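PDB 4H51: aspartate aminotransferase from Leishmania major, which probably catalyses, as a pyridoxal-phosphate-dependent homodimer, the reversible transfer of an amino group between L-aspartate and 2-oxoglutarate. Local coordinates for residues F33-R38 with N48-A53; L195-H200 with Y245-F250; T343-L348 with H359-I364; G365-L370 with S390-M395. All blocks are in the same frame, centred on the assembly; numbering follows the deposited sequence. Where two conformers were deposited one is given.

Interaction 1: F33-R38 with N48-A53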
loop_
_atom_site.group_PDB
_atom_site.type_symbol
_atom_site.label_atom_id
_atom_site.label_comp_id
_atom_site.label_asym_id
_atom_site.label_seq_id
_atom_site.Cartn_x
_atom_site.Cartn_y
_atom_site.Cartn_z
ATOM N N PHE B 33 3.386 -8.777 16.030
ATOM C CA PHE B 33 3.789 -7.357 16.259
ATOM C C PHE B 33 3.653 -6.956 17.750
ATOM O O PHE B 33 4.487 -6.155 18.264
ATOM C CB PHE B 33 3.055 -6.361 15.329
ATOM C CG PHE B 33 3.722 -6.174 13.985
ATOM C CD1 PHE B 33 3.861 -7.253 13.087
ATOM C CD2 PHE B 33 4.226 -4.925 13.597
ATOM C CE1 PHE B 33 4.473 -7.081 11.846
ATOM C CE2 PHE B 33 4.832 -4.755 12.349
ATOM C CZ PHE B 33 4.963 -5.840 11.481
ATOM N N ASP B 34 2.653 -7.521 18.446
ATOM C CA ASP B 34 2.496 -7.242 19.875
ATOM C C ASP B 34 3.645 -7.814 20.706
ATOM O O ASP B 34 4.214 -7.078 21.520
ATOM C CB ASP B 34 1.141 -7.736 20.410
ATOM C CG ASP B 34 0.430 -6.690 21.284
ATOM O OD1 ASP B 34 0.539 -5.487 20.946
ATOM O OD2 ASP B 34 -0.239 -7.070 22.289
ATOM N N LEU B 35 4.012 -9.097 20.506
ATOM C CA LEU B 35 5.132 -9.742 21.288
ATOM C C LEU B 35 6.470 -9.093 20.963
ATOM O O LEU B 35 7.278 -8.892 21.847
ATOM C CB LEU B 35 5.161 -11.283 21.095
ATOM C CG LEU B 35 6.175 -12.198 21.831
ATOM C CD1 LEU B 35 5.927 -12.358 23.308
ATOM C CD2 LEU B 35 6.202 -13.584 21.161
ATOM N N ALA B 36 6.644 -8.662 19.710
ATOM C CA ALA B 36 7.803 -7.882 19.271
ATOM C C ALA B 36 7.908 -6.554 20.068
ATOM O O ALA B 36 9.007 -6.162 20.488
ATOM C CB ALA B 36 7.737 -7.604 17.764
ATOM N N LYS B 37 6.764 -5.897 20.291
ATOM C CA LYS B 37 6.719 -4.641 21.070
ATOM C C LYS B 37 7.118 -4.917 22.526
ATOM O O LYS B 37 7.945 -4.173 23.110
ATOM C CB LYS B 37 5.326 -3.981 20.973
ATOM N N ARG B 38 6.579 -5.979 23.122
ATOM C CA ARG B 38 6.999 -6.330 24.502
ATOM C C ARG B 38 8.507 -6.618 24.569
ATOM O O ARG B 38 9.238 -6.052 25.391
ATOM C CB ARG B 38 6.255 -7.552 25.010
ATOM C CG ARG B 38 6.825 -8.107 26.316
ATOM C CD ARG B 38 6.097 -9.381 26.683
ATOM N NE ARG B 38 6.683 -10.065 27.841
ATOM C CZ ARG B 38 6.257 -11.241 28.301
ATOM N NH1 ARG B 38 5.258 -11.878 27.690
ATOM N NH2 ARG B 38 6.831 -11.817 29.349
ATOM N N ASN B 48 15.591 -10.957 21.720
ATOM C CA ASN B 48 14.385 -10.594 21.069
ATOM C C ASN B 48 14.360 -11.381 19.752
ATOM O O ASN B 48 14.928 -10.936 18.753
ATOM C CB ASN B 48 14.294 -9.087 20.866
ATOM C CG ASN B 48 13.064 -8.677 20.090
ATOM O OD1 ASN B 48 12.278 -9.522 19.674
ATOM N ND2 ASN B 48 12.904 -7.379 19.870
ATOM N N LEU B 49 13.706 -12.542 19.768
ATOM C CA LEU B 49 13.643 -13.388 18.586
ATOM C C LEU B 49 12.238 -13.535 17.974
ATOM O O LEU B 49 11.919 -14.595 17.406
ATOM C CB LEU B 49 14.194 -14.783 18.926
ATOM C CG LEU B 49 15.496 -14.790 19.742
ATOM C CD1 LEU B 49 15.862 -16.218 20.129
ATOM C CD2 LEU B 49 16.594 -14.094 18.933
ATOM N N VAL B 50 11.439 -12.473 18.043
ATOM C CA VAL B 50 10.021 -12.536 17.581
ATOM C C VAL B 50 9.855 -12.354 16.099
ATOM O O VAL B 50 9.655 -13.371 15.401
ATOM C CB VAL B 50 9.103 -11.561 18.323
ATOM C CG1 VAL B 50 7.657 -11.739 17.834
ATOM C CG2 VAL B 50 9.234 -11.775 19.833
ATOM N N ILE B 51 9.938 -11.121 15.577
ATOM C CA ILE B 51 9.805 -10.889 14.140
ATOM C C ILE B 51 10.942 -11.438 13.336
ATOM O O ILE B 51 12.099 -11.320 13.739
ATOM C CB ILE B 51 9.650 -9.358 13.768
ATOM C CG1 ILE B 51 8.291 -8.860 14.197
ATOM C CG2 ILE B 51 9.798 -9.117 12.266
ATOM C CD1 ILE B 51 8.161 -7.349 14.151
ATOM N N GLY B 52 10.610 -12.026 12.194
ATOM C CA GLY B 52 11.573 -12.463 11.216
ATOM C C GLY B 52 12.290 -11.320 10.486
ATOM O O GLY B 52 12.046 -11.098 9.285
ATOM N N ALA B 53 13.186 -10.623 11.188
ATOM C CA ALA B 53 13.994 -9.562 10.611
ATOM C C ALA B 53 15.479 -9.873 10.914
ATOM O O ALA B 53 15.805 -10.278 12.016
ATOM C CB ALA B 53 13.587 -8.210 11.183
#

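Interaction 2: L195-H200 with Y245-F250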
loop_
_atom_site.group_PDB
_atom_site.type_symbol
_atom_site.label_atom_id
_atom_site.label_comp_id
_atom_site.label_asym_id
_atom_site.label_seq_id
_atom_site.Cartn_x
_atom_site.Cartn_y
_atom_site.Cartn_z
ATOM N N LEU B 195 1.432 -22.102 -1.342
ATOM C CA LEU B 195 2.692 -22.781 -1.060
ATOM C C LEU B 195 3.832 -21.825 -0.766
ATOM O O LEU B 195 4.018 -20.856 -1.456
ATOM C CB LEU B 195 3.059 -23.622 -2.254
ATOM C CG LEU B 195 1.967 -24.615 -2.728
ATOM C CD1 LEU B 195 2.506 -25.296 -3.961
ATOM C CD2 LEU B 195 1.605 -25.647 -1.609
ATOM N N HIS B 196 4.629 -22.118 0.268
ATOM C CA HIS B 196 5.821 -21.349 0.539
ATOM C C HIS B 196 6.886 -21.822 -0.389
ATOM O O HIS B 196 7.255 -23.021 -0.356
ATOM C CB HIS B 196 6.296 -21.564 1.978
ATOM C CG HIS B 196 5.288 -21.158 3.042
ATOM N ND1 HIS B 196 5.561 -20.221 3.985
ATOM C CD2 HIS B 196 3.997 -21.571 3.274
ATOM C CE1 HIS B 196 4.491 -20.097 4.804
ATOM N NE2 HIS B 196 3.531 -20.902 4.365
ATOM N N GLN B 197 7.416 -20.874 -1.176
ATOM C CA GLN B 197 8.357 -21.163 -2.240
ATOM C C GLN B 197 9.677 -21.739 -1.700
ATOM O O GLN B 197 10.218 -22.688 -2.273
ATOM C CB GLN B 197 8.573 -19.899 -3.093
ATOM C CG GLN B 197 8.976 -20.165 -4.525
ATOM C CD GLN B 197 10.441 -20.544 -4.701
ATOM O OE1 GLN B 197 10.784 -21.336 -5.569
ATOM N NE2 GLN B 197 11.292 -19.922 -3.948
ATOM N N CYS B 198 10.144 -21.191 -0.578
ATOM C CA CYS B 198 11.267 -21.745 0.177
ATOM C C CYS B 198 11.226 -21.105 1.569
ATOM O O CYS B 198 10.499 -20.133 1.787
ATOM C CB CYS B 198 12.602 -21.498 -0.553
ATOM S SG CYS B 198 13.157 -19.786 -0.497
ATOM N N ALA B 199 12.027 -21.602 2.497
ATOM C CA ALA B 199 12.142 -21.005 3.845
ATOM C C ALA B 199 10.776 -20.885 4.508
ATOM O O ALA B 199 10.295 -19.824 4.843
ATOM C CB ALA B 199 12.876 -19.664 3.823
ATOM N N HIS B 200 10.124 -22.032 4.653
ATOM C CA HIS B 200 8.821 -22.086 5.280
ATOM C C HIS B 200 8.758 -21.316 6.558
ATOM O O HIS B 200 9.654 -21.434 7.427
ATOM C CB HIS B 200 8.435 -23.552 5.541
ATOM C CG HIS B 200 6.994 -23.709 5.932
ATOM N ND1 HIS B 200 6.593 -23.832 7.197
ATOM C CD2 HIS B 200 5.842 -23.688 5.149
ATOM C CE1 HIS B 200 5.242 -23.883 7.240
ATOM N NE2 HIS B 200 4.782 -23.804 5.986
ATOM N N TYR B 245 14.162 -23.040 -7.047
ATOM C CA TYR B 245 13.906 -24.311 -7.697
ATOM C C TYR B 245 12.417 -24.600 -7.857
ATOM O O TYR B 245 11.955 -24.994 -8.921
ATOM C CB TYR B 245 14.577 -25.461 -6.913
ATOM C CG TYR B 245 14.408 -26.786 -7.596
ATOM C CD1 TYR B 245 15.305 -27.177 -8.600
ATOM C CD2 TYR B 245 13.356 -27.653 -7.291
ATOM C CE1 TYR B 245 15.169 -28.384 -9.247
ATOM C CE2 TYR B 245 13.213 -28.865 -7.950
ATOM C CZ TYR B 245 14.118 -29.214 -8.954
ATOM O OH TYR B 245 14.028 -30.421 -9.636
ATOM N N ALA B 246 11.641 -24.378 -6.803
ATOM C CA ALA B 246 10.257 -24.809 -6.824
ATOM C C ALA B 246 9.463 -24.041 -7.874
ATOM O O ALA B 246 8.797 -24.622 -8.724
ATOM C CB ALA B 246 9.629 -24.714 -5.424
ATOM N N ALA B 247 9.506 -22.712 -7.812
ATOM C CA ALA B 247 8.834 -21.882 -8.807
ATOM C C ALA B 247 9.330 -22.205 -10.203
ATOM O O ALA B 247 8.532 -22.270 -11.142
ATOM C CB ALA B 247 9.082 -20.388 -8.508
ATOM N N ARG B 248 10.645 -22.389 -10.384
ATOM C CA ARG B 248 11.175 -22.679 -11.745
ATOM C C ARG B 248 10.749 -24.030 -12.275
ATOM O O ARG B 248 10.435 -24.163 -13.464
ATOM C CB ARG B 248 12.717 -22.532 -11.855
ATOM C CG ARG B 248 13.192 -21.125 -11.601
ATOM C CD ARG B 248 14.684 -20.977 -11.650
ATOM N NE ARG B 248 15.062 -19.591 -11.306
ATOM C CZ ARG B 248 16.311 -19.200 -11.155
ATOM N NH1 ARG B 248 17.291 -20.055 -11.363
ATOM N NH2 ARG B 248 16.564 -17.947 -10.832
ATOM N N LEU B 249 10.689 -25.022 -11.393
ATOM C CA LEU B 249 10.162 -26.363 -11.760
ATOM C C LEU B 249 8.710 -26.322 -12.127
ATOM O O LEU B 249 8.311 -26.914 -13.127
ATOM C CB LEU B 249 10.298 -27.340 -10.585
ATOM C CG LEU B 249 9.690 -28.757 -10.689
ATOM C CD1 LEU B 249 10.395 -29.666 -11.695
ATOM C CD2 LEU B 249 9.733 -29.355 -9.292
ATOM N N PHE B 250 7.883 -25.645 -11.311
ATOM C CA PHE B 250 6.462 -25.552 -11.629
ATOM C C PHE B 250 6.242 -24.858 -12.987
ATOM O O PHE B 250 5.380 -25.265 -13.764
ATOM C CB PHE B 250 5.670 -24.872 -10.490
ATOM C CG PHE B 250 5.405 -25.755 -9.272
ATOM C CD1 PHE B 250 6.379 -26.584 -8.731
ATOM C CD2 PHE B 250 4.195 -25.698 -8.619
ATOM C CE1 PHE B 250 6.150 -27.334 -7.610
ATOM C CE2 PHE B 250 3.941 -26.474 -7.490
ATOM C CZ PHE B 250 4.924 -27.306 -6.996
HETATM O O HOH W 1 12.324 -23.539 -4.022
#

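Interaction 3: T343-L348 with H359-I364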
loop_
_atom_site.group_PDB
_atom_site.type_symbol
_atom_site.label_atom_id
_atom_site.label_comp_id
_atom_site.label_asym_id
_atom_site.label_seq_id
_atom_site.Cartn_x
_atom_site.Cartn_y
_atom_site.Cartn_z
ATOM N N THR B 343 25.631 -22.928 16.554
ATOM C CA THR B 343 25.952 -22.578 17.919
ATOM C C THR B 343 24.915 -23.074 18.932
ATOM O O THR B 343 25.259 -23.563 20.027
ATOM C CB THR B 343 26.087 -21.060 18.071
ATOM O OG1 THR B 343 27.116 -20.579 17.184
ATOM C CG2 THR B 343 26.436 -20.707 19.459
ATOM N N VAL B 344 23.637 -22.891 18.605
ATOM C CA VAL B 344 22.550 -23.364 19.472
ATOM C C VAL B 344 22.619 -24.881 19.589
ATOM O O VAL B 344 22.572 -25.434 20.709
ATOM C CB VAL B 344 21.150 -22.955 18.902
ATOM C CG1 VAL B 344 20.035 -23.534 19.752
ATOM C CG2 VAL B 344 21.067 -21.431 18.796
ATOM N N TYR B 345 22.738 -25.533 18.438
ATOM C CA TYR B 345 22.728 -26.982 18.349
ATOM C C TYR B 345 23.898 -27.602 19.105
ATOM O O TYR B 345 23.682 -28.530 19.861
ATOM C CB TYR B 345 22.704 -27.431 16.901
ATOM C CG TYR B 345 22.851 -28.917 16.693
ATOM C CD1 TYR B 345 21.814 -29.796 16.995
ATOM C CD2 TYR B 345 24.034 -29.448 16.168
ATOM C CE1 TYR B 345 21.956 -31.163 16.795
ATOM C CE2 TYR B 345 24.195 -30.810 15.986
ATOM C CZ TYR B 345 23.146 -31.660 16.280
ATOM O OH TYR B 345 23.302 -33.018 16.094
ATOM N N ASP B 346 25.104 -27.054 18.951
ATOM C CA ASP B 346 26.283 -27.628 19.635
ATOM C C ASP B 346 26.144 -27.510 21.132
ATOM O O ASP B 346 26.632 -28.356 21.886
ATOM C CB ASP B 346 27.603 -26.989 19.151
ATOM C CG ASP B 346 27.994 -27.439 17.769
ATOM O OD1 ASP B 346 27.575 -28.532 17.336
ATOM O OD2 ASP B 346 28.709 -26.693 17.069
ATOM N N GLU B 347 25.467 -26.456 21.571
ATOM C CA GLU B 347 25.253 -26.232 22.976
ATOM C C GLU B 347 24.166 -27.151 23.518
ATOM O O GLU B 347 24.296 -27.656 24.634
ATOM C CB GLU B 347 24.917 -24.770 23.235
ATOM C CG GLU B 347 24.781 -24.345 24.678
ATOM C CD GLU B 347 26.082 -24.442 25.491
ATOM O OE1 GLU B 347 27.114 -24.924 24.963
ATOM O OE2 GLU B 347 26.046 -24.048 26.675
ATOM N N LEU B 348 23.095 -27.368 22.750
ATOM C CA LEU B 348 22.092 -28.366 23.155
ATOM C C LEU B 348 22.732 -29.756 23.313
ATOM O O LEU B 348 22.369 -30.486 24.218
ATOM C CB LEU B 348 20.949 -28.446 22.165
ATOM C CG LEU B 348 20.086 -27.198 22.098
ATOM C CD1 LEU B 348 19.172 -27.225 20.848
ATOM C CD2 LEU B 348 19.291 -27.041 23.381
ATOM N N HIS B 359 16.809 -30.761 14.195
ATOM C CA HIS B 359 15.976 -29.813 13.469
ATOM C C HIS B 359 16.533 -28.404 13.489
ATOM O O HIS B 359 16.295 -27.640 12.541
ATOM C CB HIS B 359 14.526 -29.847 13.923
ATOM C CG HIS B 359 14.319 -29.657 15.409
ATOM N ND1 HIS B 359 14.624 -30.607 16.318
ATOM C CD2 HIS B 359 13.723 -28.611 16.121
ATOM C CE1 HIS B 359 14.299 -30.165 17.539
ATOM N NE2 HIS B 359 13.734 -28.943 17.414
ATOM N N VAL B 360 17.231 -28.051 14.567
ATOM C CA VAL B 360 17.825 -26.738 14.721
ATOM C C VAL B 360 18.777 -26.421 13.566
ATOM O O VAL B 360 18.723 -25.331 12.991
ATOM C CB VAL B 360 18.552 -26.582 16.064
ATOM C CG1 VAL B 360 19.216 -25.224 16.149
ATOM C CG2 VAL B 360 17.598 -26.797 17.243
ATOM N N ILE B 361 19.635 -27.380 13.221
ATOM C CA ILE B 361 20.562 -27.191 12.100
ATOM C C ILE B 361 19.966 -27.592 10.750
ATOM O O ILE B 361 20.413 -27.109 9.709
ATOM C CB ILE B 361 21.938 -27.886 12.341
ATOM C CG1 ILE B 361 21.777 -29.331 12.830
ATOM C CG2 ILE B 361 22.768 -27.136 13.358
ATOM C CD1 ILE B 361 23.096 -30.094 12.862
ATOM N N ASN B 362 18.972 -28.477 10.721
ATOM C CA ASN B 362 18.382 -28.885 9.462
ATOM C C ASN B 362 17.306 -27.933 8.938
ATOM O O ASN B 362 17.052 -27.873 7.740
ATOM C CB ASN B 362 17.805 -30.317 9.526
ATOM C CG ASN B 362 18.856 -31.368 9.844
ATOM O OD1 ASN B 362 20.031 -31.219 9.515
ATOM N ND2 ASN B 362 18.446 -32.425 10.549
ATOM N N GLN B 363 16.633 -27.200 9.825
ATOM C CA GLN B 363 15.677 -26.221 9.385
ATOM C C GLN B 363 16.456 -25.078 8.711
ATOM O O GLN B 363 17.625 -24.843 9.027
ATOM C CB GLN B 363 14.795 -25.731 10.559
ATOM C CG GLN B 363 13.732 -26.755 10.949
ATOM C CD GLN B 363 13.086 -26.473 12.288
ATOM O OE1 GLN B 363 13.419 -25.501 12.908
ATOM N NE2 GLN B 363 12.132 -27.310 12.715
ATOM N N ILE B 364 15.820 -24.414 7.771
ATOM C CA ILE B 364 16.463 -23.388 6.972
ATOM C C ILE B 364 15.658 -22.087 6.998
ATOM O O ILE B 364 14.445 -22.079 7.377
ATOM C CB ILE B 364 16.761 -23.879 5.522
ATOM C CG1 ILE B 364 15.515 -24.327 4.764
ATOM C CG2 ILE B 364 17.719 -25.068 5.516
ATOM C CD1 ILE B 364 15.885 -25.184 3.558
#

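Interaction 4: G365-L370 with S390-M395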
loop_
_atom_site.group_PDB
_atom_site.type_symbol
_atom_site.label_atom_id
_atom_site.label_comp_id
_atom_site.label_asym_id
_atom_site.label_seq_id
_atom_site.Cartn_x
_atom_site.Cartn_y
_atom_site.Cartn_z
ATOM N N GLY B 365 16.311 -21.001 6.602
ATOM C CA GLY B 365 15.694 -19.697 6.528
ATOM C C GLY B 365 15.878 -18.976 7.841
ATOM O O GLY B 365 16.832 -19.240 8.559
ATOM N N MET B 366 15.006 -18.055 8.150
ATOM C CA MET B 366 15.176 -17.252 9.358
ATOM C C MET B 366 14.794 -17.976 10.644
ATOM O O MET B 366 15.409 -17.745 11.693
ATOM C CB MET B 366 14.340 -16.005 9.269
ATOM C CG MET B 366 15.108 -14.917 8.548
ATOM S SD MET B 366 14.611 -13.317 9.168
ATOM C CE MET B 366 15.802 -12.500 8.084
ATOM N N PHE B 367 13.812 -18.863 10.550
ATOM C CA PHE B 367 13.236 -19.456 11.757
ATOM C C PHE B 367 13.707 -20.885 12.120
ATOM O O PHE B 367 14.242 -21.661 11.275
ATOM C CB PHE B 367 11.738 -19.435 11.620
ATOM C CG PHE B 367 11.161 -18.067 11.385
ATOM C CD1 PHE B 367 11.149 -17.110 12.396
ATOM C CD2 PHE B 367 10.571 -17.746 10.173
ATOM C CE1 PHE B 367 10.571 -15.857 12.197
ATOM C CE2 PHE B 367 9.992 -16.493 9.966
ATOM C CZ PHE B 367 9.984 -15.544 10.965
ATOM N N SER B 368 13.513 -21.197 13.406
ATOM C CA SER B 368 13.491 -22.559 13.937
ATOM C C SER B 368 12.088 -22.707 14.585
ATOM O O SER B 368 11.617 -21.795 15.282
ATOM C CB SER B 368 14.625 -22.680 14.943
ATOM O OG SER B 368 14.897 -23.983 15.459
ATOM N N PHE B 369 11.387 -23.799 14.290
ATOM C CA PHE B 369 10.251 -24.240 15.069
ATOM C C PHE B 369 10.831 -25.255 16.076
ATOM O O PHE B 369 11.184 -26.363 15.690
ATOM C CB PHE B 369 9.242 -24.902 14.121
ATOM C CG PHE B 369 7.816 -24.580 14.405
ATOM C CD1 PHE B 369 7.424 -23.284 14.666
ATOM C CD2 PHE B 369 6.837 -25.551 14.324
ATOM C CE1 PHE B 369 6.112 -22.967 14.912
ATOM C CE2 PHE B 369 5.529 -25.240 14.580
ATOM C CZ PHE B 369 5.154 -23.952 14.866
ATOM N N LEU B 370 10.980 -24.862 17.343
ATOM C CA LEU B 370 11.849 -25.595 18.258
ATOM C C LEU B 370 11.191 -26.852 18.833
ATOM O O LEU B 370 11.884 -27.725 19.274
ATOM C CB LEU B 370 12.309 -24.699 19.421
ATOM C CG LEU B 370 13.157 -23.508 19.000
ATOM C CD1 LEU B 370 13.332 -22.495 20.130
ATOM C CD2 LEU B 370 14.508 -24.028 18.512
ATOM N N SER B 390 4.173 -20.710 19.963
ATOM C CA SER B 390 4.249 -21.937 19.128
ATOM C C SER B 390 5.663 -22.521 18.949
ATOM O O SER B 390 5.863 -23.537 18.269
ATOM C CB SER B 390 3.638 -21.649 17.760
ATOM O OG SER B 390 4.305 -20.566 17.101
ATOM N N GLY B 391 6.636 -21.866 19.558
ATOM C CA GLY B 391 8.018 -22.306 19.537
ATOM C C GLY B 391 8.846 -21.769 18.383
ATOM O O GLY B 391 9.918 -22.280 18.114
ATOM N N ARG B 392 8.369 -20.731 17.708
ATOM C CA ARG B 392 9.130 -20.104 16.631
ATOM C C ARG B 392 10.165 -19.128 17.130
ATOM O O ARG B 392 9.841 -18.224 17.910
ATOM C CB ARG B 392 8.203 -19.337 15.655
ATOM C CG ARG B 392 8.923 -19.045 14.353
ATOM C CD ARG B 392 8.150 -18.164 13.371
ATOM N NE ARG B 392 8.147 -16.755 13.775
ATOM C CZ ARG B 392 7.461 -15.778 13.162
ATOM N NH1 ARG B 392 6.708 -16.056 12.110
ATOM N NH2 ARG B 392 7.538 -14.512 13.610
ATOM N N ALA B 393 11.387 -19.264 16.630
ATOM C CA ALA B 393 12.502 -18.424 17.022
ATOM C C ALA B 393 13.117 -17.865 15.766
ATOM O O ALA B 393 13.394 -18.621 14.851
ATOM C CB ALA B 393 13.569 -19.242 17.793
ATOM N N ASN B 394 13.322 -16.547 15.720
ATOM C CA ASN B 394 14.106 -15.912 14.672
ATOM C C ASN B 394 15.563 -16.148 14.943
ATOM O O ASN B 394 16.163 -15.464 15.726
ATOM C CB ASN B 394 13.809 -14.411 14.614
ATOM C CG ASN B 394 14.685 -13.696 13.644
ATOM O OD1 ASN B 394 15.193 -14.307 12.705
ATOM N ND2 ASN B 394 14.943 -12.396 13.902
ATOM N N MET B 395 16.147 -17.115 14.246
ATOM C CA MET B 395 17.528 -17.452 14.431
ATOM C C MET B 395 18.425 -16.381 13.876
ATOM O O MET B 395 19.544 -16.211 14.332
ATOM C CB MET B 395 17.873 -18.814 13.797
ATOM C CG MET B 395 16.939 -19.948 14.184
ATOM S SD MET B 395 17.006 -20.391 15.950
ATOM C CE MET B 395 18.583 -21.231 16.098
#

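Interaction 1: F33-R38 with N48-A53
The Phe33 ring has the end of Ile51 over one face: CD1 of Ile51 stands 4.3 Å from the ring centroid of Phe33, only 7° off the normal, a CH-pi contact almost dead centre. Phe33 also packs on Leu84 of the second subunit, so the ring is a meeting point of two chains. The same methyl reaches one helical turn along to Ala36, where CD1 of Ile51 is 3.6 Å from CB. It therefore sits in the notch that Phe33 and Ala36 form on helix 31-41. Ile51 gets there because CG1 is anti to its carbonyl carbon (chi1 -71°) and the chain then runs on extended to CD1.

Val50 takes the next place on the helix. Its CG2 rests on Leu35, 3.7 Å from CG, while its CG1 is shared between the side chain of Leu35 and the backbone N of Ala36, 3.7 Å from the latter. No hydrogen bond joins the two segments, and the grip is apolar throughout. Polar order comes from inside the loop instead: Val50 N gives a weak bond to OD1 of Asn48 at 3.5 Å, and Ala53 N bonds to Ile51 O at 2.9 Å. This second bond closes an inverse gamma turn centred on Gly52. The whole is helix 31-41 packed against the loop that follows strand 47-48, beside the subunit interface of the aminotransferase homodimer.

Interaction 2: L195-H200 with Y245-F250
Hydrogen bonding comes first, and Gln197 carries it by meeting the first turn of helix 245-252. Its OE1 accepts the backbone N-H of Ala247 at 2.9 Å, nearly straight at 173°. The donor lies in the plane of the amide and on a lone pair of OE1. The other end of the amide is also held, since NE2 of Gln197 bonds to the carbonyl O of Asp243 just before the helix. With both ends tied, the rotation of the amide is fixed. CG lies anti to the backbone N (chi1 -153°), and a turn about CB-CG (chi2 -78°) swings the amide onto the helix.

A water forms the second polar link. It lies 2.9 Å from O of Gln197, to which it probably donates, and accepts from Ala246 N at 3.0 Å, so two successive amide N-H groups of the first turn have partners.

Apolar contacts fill in around these bonds. CG of Gln197 lies 4.0 Å from CB of Ala247. Further along the helix, CD1 of Leu195 comes 4.0 Å from CE2 of Phe250, their side chains crossing at about a right angle; Phe228 of the neighbouring strand meets the Phe250 ring edge-to-face.

Strand 192-196 ends here beside strand 225-230, from which the chain passes through helix 245-252 to strand 258-262: a beta-alpha-beta crossover in the largely parallel sheet of the large domain of fold-type I aminotransferases.

Interaction 3: T343-L348 with H359-I364
Tyr345 rests on Ile361 where the long helix 320-350, the one that runs from the large to the small domain in this family, meets the short helix 359-362. Following Tyr345 outward, CB comes first, 3.6 Å from CG2 of Ile361, with CG1 of Val360 a little farther off. At the ring root, CG of Tyr345 is still over the same CG2 at 3.8 Å. From there the partner becomes the other branch of Ile361: its CD1 is 3.5 Å from CD2 of Tyr345 and 3.4 Å from CE2. That methyl lies over one face, displaced from the centre toward the rim, and makes a CH-pi contact 23° off the normal. CZ marks the end of this overlap, and beyond it OH bonds to OE2 of Glu358, just ahead of the short helix. The ring is thus pressed on its face and tied at its hydroxyl.

Ile361 can lay both branches on the tyrosine because CG1 stands between its backbone N and carbonyl carbon (chi1 48°), a crowded position.

Val360 serves the neighbouring residues of the long helix. It faces Val344 with CG1, the two side chains crossing at about a right angle, and CG1 lies 4.1 Å from CB of Val344. Its other methyl points to the next helical turn, where CG2 of Val360 touches CD1 of Leu348 at 4.0 Å.

Interaction 4: G365-L370 with S390-M395
Ser368 and Ala393 face each other as the hydrogen-bonded pair of a two-stranded antiparallel sheet in the small domain, formed by strands 367-369 and 392-394. Ser368 N donates to Ala393 O at 3.0 Å, and Ala393 N returns a bond of 2.9 Å to Ser368 O. The pairing extends past both ends of the strands: Leu370 N reaches Gly391 O at 2.9 Å, and Met395 N meets Met366 O at 2.7 Å, a short but bent bond (139°). The carbonyls of Ala393 and Ser368 also take CA-H contacts from the flanking non-hydrogen-bonded pairs, with CA of Phe367 3.2 Å from Ala393 O.

Outward-facing backbone groups find partners beyond the sheet. Phe369 N donates to OE1 of Gln363, Phe367 O accepts from NH2 of Arg341, and Arg392 N is bound to OG1 of Thr388. Among the side chains, ND2 of Asn394 donates to Ala53 O. Arg392 uses NH1 on OD1 of Asn201 and NH2 on Val50 O, so both ends of its guanidinium are held.

These bonds probably help hold the group flat over the Phe367 ring, stacked with centres 3.8 Å apart and planes at 20°. A bend at chi3 (75°) folds the arginine over one face of the ring, while CB of Met366 lies over the opposite one. CD of Arg392 is 3.5 Å from the ring centroid of Phe367, and NE of Arg392 is a tight 3.0 Å from CE1 of Phe367.

How the interactions relate
The contacts come in series along the chain, interaction 4 opening directly after interaction 3. Interaction 4 is the hub: its centre is about 11 Å from that of interaction 3, 12 Å from interaction 1 and 19 Å from interaction 2. It joins interaction 3 through His359 and Gln363, and interaction 1 through the backbone of Leu49 bonded to Asn394, so the N-terminal loop lies along strand 392-394. With interaction 2, in the large-domain sheet, it shares a packing contact between Ala199 and Gly365. Interactions 1 and 2 have centres about 26 Å apart, on opposite sides of the chain's centre. Contacts 1, 3 and 4 thus gather N-terminal and C-terminal segments into the small domain; interaction 2 belongs to the large one.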